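Local coordinates for protein T cell receptor mu chain (Monodelphis domestica, PDB 7L15) that pairs with a gamma chain to form the marsupial gamma mu T cell receptor, whose paired variable domains are likely to take part in antigen recognition, at residues A[111-114]-A[115-118]; A[170-173]-A[174-177]. All coordinates share one frame; numbering follows the deposited sequence.

Contacts 1 and 2 are both short turns closed by a side chain that reaches back to earlier backbone, and they sit in different immunoglobulin domains of the mu chain. Residues 111-118 round the tip of the loop ahead of strand 117-120 in the V-set domain, against the gamma chain; residues 170-177 carry the chain from one sheet of the C1-set domain to the other, and no other chain of the assembly touches them. Their centres are 54 Å apart, with about 36 Å between nearest atoms, on opposite sides of the chain's centre. A NAG of a glycan attached to the protein, not a ligand in a pocket, lies about 10 Å from G112.

Contact 1: A[111-114]-A[115-118]; sequences NGDD and TDKL
D116 reaches back across the turn to G112, and its side chain is the one to follow from the root outward. Its CB sits 3.3 Å from D113 O, and CG passes the same carbonyl on the way to the G112 amide. The first torsion, chi1 -74°, sets CG beside the backbone N, and from there OD1 can meet the G112 amide. At the tip OD1 takes the G112 N-H on its syn lone pair, at 2.8 Å and nearly straight (162°). OD2 lies 3.2 Å from G112 CA and makes a salt bridge with R108. That arginine also donates to D113 O, so it holds both the carboxylate and the turn. D113 OD1 and D116 OD1, like charges, lie 3.9 Å apart, and R108 probably offsets the D116 charge there.

The backbone closes a type I beta turn from D113 to D116: D116 N donates to D113 O at 3.0 Å, from above the carbonyl plane, 43° out of it. Within the turn, D113 OD1 receives a weak bond from T115 N at 3.3 Å. T115 OG1 lies a very short 2.4 Å from the same D113 OD1, which leaves that bond doubtful in detail. Both side chains put their polar branch between backbone N and carbonyl carbon, which turns them toward one another. G112 has a positive phi that suits glycine, because of crowding against the carbonyl O of N111.

Beyond the turn, D116 O accepts from W100 and T115 O from R48, both of the gamma chain, while Y34 of that chain packs on D114 and T115. This is a CDR3 loop of an immunoglobulin V domain, its turn seated at the interface of paired variable domains.

Contact 2: A[170-173]-A[174-177]; sequences TLIS and AQSL
The backbone leaves strand 170-173 through extended residues and then turns a corner at A174, whose backbone angles are left-handed helical; strand 175-181 then sets off in the other sheet. Across this bend Q175 reaches back to I172. Its chi1 of -71° places CG beside the backbone N, and the chain runs extended from there, carrying the amide over the inside of the corner. NE2 donates to I172 O at 2.9 Å with an N-H...O angle of 162°, the acceptor lying close to the amide plane of Q175. At the other branch of the amide, OE1 accepts from H191 and from the backbone N of L165, so both ends of the group are held and its rotation is fixed.

Two aliphatic side chains flank the glutamine, each crossing it at about a right angle. L171 brings CD2 to 3.2 Å from NE2, and I172 lays CG1 3.7 Å from Q175 CG. I172 also packs on L165 of the adjoining strand 162-167, while A174 touches R194 in strand 187-194. The corner is the crossover between outermost strands of the two sheets, 170-173 in the C' position and 175-181 as strand D, of a C1-set beta sandwich.

Contact 1: A[111-114]-A[115-118]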
ATOM      1  N   ASN A 111      10.754   7.603  28.552  1.00 69.59           N
ATOM      2  CA  ASN A 111      10.889   7.301  29.975  1.00 73.84           C
ATOM      3  C   ASN A 111      11.036   5.808  30.228  1.00 76.57           C
ATOM      4  O   ASN A 111      11.701   5.412  31.189  1.00 77.46           O
ATOM      5  CB  ASN A 111       9.694   7.851  30.754  1.00 66.98           C
ATOM      6  CG  ASN A 111       9.543   9.341  30.585  1.00 68.07           C
ATOM      7  OD1 ASN A 111      10.534  10.070  30.565  1.00 69.29           O
ATOM      8  ND2 ASN A 111       8.303   9.805  30.440  1.00 67.35           N
ATOM      9  N   GLY A 112      10.434   4.969  29.386  1.00 63.47           N
ATOM     10  CA  GLY A 112      10.503   3.539  29.596  1.00 59.81           C
ATOM     11  C   GLY A 112       9.147   2.876  29.465  1.00 75.05           C
ATOM     12  O   GLY A 112       9.054   1.652  29.331  1.00 82.33           O
ATOM     13  N   ASP A 113       8.085   3.678  29.484  1.00 73.88           N
ATOM     14  CA  ASP A 113       6.725   3.177  29.515  1.00 66.41           C
ATOM     15  C   ASP A 113       6.047   3.373  28.161  1.00 67.91           C
ATOM     16  O   ASP A 113       6.709   3.629  27.151  1.00 75.47           O
ATOM     17  CB  ASP A 113       5.972   3.876  30.643  1.00 70.17           C
ATOM     18  CG  ASP A 113       6.167   5.374  30.624  1.00 74.96           C
ATOM     19  OD1 ASP A 113       6.574   5.910  29.575  1.00 76.73           O
ATOM     20  OD2 ASP A 113       5.925   6.017  31.667  1.00 83.00           O
ATOM     21  N   ASP A 114       4.718   3.273  28.152  1.00 66.11           N
ATOM     22  CA  ASP A 114       3.916   3.353  26.941  1.00 59.94           C
ATOM     23  C   ASP A 114       3.880   4.746  26.333  1.00 65.63           C
ATOM     24  O   ASP A 114       3.218   4.935  25.302  1.00 56.18           O
ATOM     25  CB  ASP A 114       2.494   2.884  27.234  1.00 59.21           C
ATOM     26  CG  ASP A 114       2.341   1.377  27.129  1.00 76.40           C
ATOM     27  OD1 ASP A 114       3.365   0.653  27.045  1.00 71.11           O
ATOM     28  OD2 ASP A 114       1.182   0.918  27.111  1.00 89.13           O
ATOM     29  N   THR A 115       4.554   5.722  26.933  1.00 65.27           N
ATOM     30  CA  THR A 115       4.703   7.025  26.306  1.00 59.94           C
ATOM     31  C   THR A 115       5.944   7.110  25.431  1.00 56.69           C
ATOM     32  O   THR A 115       6.171   8.155  24.815  1.00 57.81           O
ATOM     33  CB  THR A 115       4.770   8.124  27.364  1.00 59.40           C
ATOM     34  OG1 THR A 115       5.860   7.841  28.249  1.00 57.19           O
ATOM     35  CG2 THR A 115       3.463   8.194  28.150  1.00 65.86           C
ATOM     36  N   ASP A 116       6.762   6.057  25.397  1.00 61.60           N
ATOM     37  CA  ASP A 116       7.965   6.050  24.574  1.00 62.87           C
ATOM     38  C   ASP A 116       7.609   6.226  23.104  1.00 54.87           C
ATOM     39  O   ASP A 116       6.524   5.851  22.648  1.00 46.02           O
ATOM     40  CB  ASP A 116       8.748   4.740  24.769  1.00 66.45           C
ATOM     41  CG  ASP A 116       9.482   4.680  26.110  1.00 65.76           C
ATOM     42  OD1 ASP A 116       9.365   5.646  26.891  1.00 67.40           O
ATOM     43  OD2 ASP A 116      10.184   3.680  26.382  1.00 61.38           O
ATOM     44  N   LYS A 117       8.531   6.813  22.356  1.00 53.92           N
ATOM     45  CA  LYS A 117       8.387   6.922  20.912  1.00 53.40           C
ATOM     46  C   LYS A 117       9.448   6.092  20.201  1.00 55.48           C
ATOM     47  O   LYS A 117      10.471   5.698  20.772  1.00 55.93           O
ATOM     48  CB  LYS A 117       8.490   8.372  20.435  1.00 46.90           C
ATOM     49  CG  LYS A 117       9.803   9.024  20.823  1.00 49.00           C
ATOM     50  CD  LYS A 117       9.928  10.483  20.352  1.00 52.10           C
ATOM     51  CE  LYS A 117      11.346  10.995  20.659  1.00 49.82           C
ATOM     52  NZ  LYS A 117      11.704  12.290  20.006  1.00 50.60           N
ATOM     53  N   LEU A 118       9.168   5.832  18.935  1.00 50.32           N
ATOM     54  CA  LEU A 118      10.142   5.334  17.988  1.00 46.87           C
ATOM     55  C   LEU A 118      10.689   6.533  17.228  1.00 42.58           C
ATOM     56  O   LEU A 118       9.919   7.401  16.810  1.00 41.90           O
ATOM     57  CB  LEU A 118       9.490   4.333  17.034  1.00 40.74           C
ATOM     58  CG  LEU A 118       9.041   3.052  17.743  1.00 41.55           C
ATOM     59  CD1 LEU A 118       8.328   2.106  16.778  1.00 37.67           C
ATOM     60  CD2 LEU A 118      10.285   2.401  18.327  1.00 34.13           C
TER
HETATM   61  O   HOH W   1       7.950   8.781  27.400  1.00 61.30           O

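Contact 2: A[170-173]-A[174-177]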
ATOM      1  N   THR A 170      -6.402   1.882 -36.941  1.00 56.15           N
ATOM      2  CA  THR A 170      -5.944   3.092 -36.270  1.00 58.06           C
ATOM      3  C   THR A 170      -6.115   2.995 -34.751  1.00 54.79           C
ATOM      4  O   THR A 170      -7.086   2.407 -34.250  1.00 50.35           O
ATOM      5  CB  THR A 170      -6.651   4.324 -36.844  1.00 63.21           C
ATOM      6  OG1 THR A 170      -8.070   4.173 -36.719  1.00 75.27           O
ATOM      7  CG2 THR A 170      -6.297   4.489 -38.341  1.00 54.15           C
ATOM      8  N   LEU A 171      -5.132   3.553 -34.029  1.00 49.81           N
ATOM      9  CA  LEU A 171      -5.092   3.503 -32.571  1.00 55.59           C
ATOM     10  C   LEU A 171      -6.364   4.075 -31.975  1.00 56.52           C
ATOM     11  O   LEU A 171      -6.817   5.147 -32.375  1.00 58.91           O
ATOM     12  CB  LEU A 171      -3.897   4.293 -32.053  1.00 57.41           C
ATOM     13  CG  LEU A 171      -2.509   3.672 -31.991  1.00 60.90           C
ATOM     14  CD1 LEU A 171      -1.552   4.755 -31.594  1.00 55.77           C
ATOM     15  CD2 LEU A 171      -2.464   2.540 -30.976  1.00 49.20           C
ATOM     16  N   ILE A 172      -6.947   3.372 -31.009  1.00 54.84           N
ATOM     17  CA  ILE A 172      -8.155   3.919 -30.401  1.00 60.40           C
ATOM     18  C   ILE A 172      -7.730   4.919 -29.335  1.00 72.51           C
ATOM     19  O   ILE A 172      -6.556   4.976 -28.954  1.00 71.08           O
ATOM     20  CB  ILE A 172      -9.078   2.823 -29.821  1.00 54.57           C
ATOM     21  CG1 ILE A 172      -8.517   2.231 -28.534  1.00 56.08           C
ATOM     22  CG2 ILE A 172      -9.296   1.706 -30.821  1.00 51.71           C
ATOM     23  CD1 ILE A 172      -9.410   1.128 -27.928  1.00 54.58           C
ATOM     24  N   SER A 173      -8.676   5.722 -28.864  1.00 82.56           N
ATOM     25  CA  SER A 173      -8.417   6.735 -27.858  1.00 88.17           C
ATOM     26  C   SER A 173      -8.359   6.130 -26.452  1.00 87.50           C
ATOM     27  O   SER A 173      -8.884   5.044 -26.180  1.00 89.13           O
ATOM     28  CB  SER A 173      -9.506   7.807 -27.907  1.00 96.02           C
ATOM     29  OG  SER A 173     -10.782   7.219 -27.707  1.00101.43           O
ATOM     30  N   ALA A 174      -7.697   6.863 -25.555  1.00 79.33           N
ATOM     31  CA  ALA A 174      -7.705   6.594 -24.112  1.00 73.47           C
ATOM     32  C   ALA A 174      -7.162   5.205 -23.754  1.00 73.96           C
ATOM     33  O   ALA A 174      -7.635   4.564 -22.811  1.00 76.34           O
ATOM     34  CB  ALA A 174      -9.105   6.797 -23.527  1.00 73.68           C
ATOM     35  N   GLN A 175      -6.139   4.753 -24.485  1.00 61.80           N
ATOM     36  CA  GLN A 175      -5.434   3.519 -24.147  1.00 58.37           C
ATOM     37  C   GLN A 175      -4.503   3.732 -22.962  1.00 56.04           C
ATOM     38  O   GLN A 175      -3.901   4.801 -22.826  1.00 55.47           O
ATOM     39  CB  GLN A 175      -4.615   3.023 -25.338  1.00 63.20           C
ATOM     40  CG  GLN A 175      -5.433   2.472 -26.475  1.00 65.21           C
ATOM     41  CD  GLN A 175      -4.570   2.052 -27.651  1.00 56.95           C
ATOM     42  OE1 GLN A 175      -3.666   1.214 -27.519  1.00 48.10           O
ATOM     43  NE2 GLN A 175      -4.842   2.634 -28.810  1.00 57.94           N
ATOM     44  N   SER A 176      -4.373   2.699 -22.116  1.00 55.84           N
ATOM     45  CA  SER A 176      -3.489   2.726 -20.949  1.00 55.33           C
ATOM     46  C   SER A 176      -3.267   1.307 -20.414  1.00 55.50           C
ATOM     47  O   SER A 176      -4.199   0.500 -20.366  1.00 47.33           O
ATOM     48  CB  SER A 176      -4.051   3.615 -19.838  1.00 54.87           C
ATOM     49  OG  SER A 176      -5.302   3.123 -19.417  1.00 68.99           O
ATOM     50  N   LEU A 177      -2.043   1.041 -19.959  1.00 55.92           N
ATOM     51  CA  LEU A 177      -1.563  -0.305 -19.670  1.00 52.08           C
ATOM     52  C   LEU A 177      -1.241  -0.463 -18.191  1.00 45.05           C
ATOM     53  O   LEU A 177      -0.508   0.352 -17.623  1.00 40.59           O
ATOM     54  CB  LEU A 177      -0.305  -0.601 -20.487  1.00 50.52           C
ATOM     55  CG  LEU A 177       0.385  -1.928 -20.178  1.00 53.01           C
ATOM     56  CD1 LEU A 177      -0.445  -3.080 -20.695  1.00 49.64           C
ATOM     57  CD2 LEU A 177       1.749  -1.934 -20.803  1.00 55.07           C
TER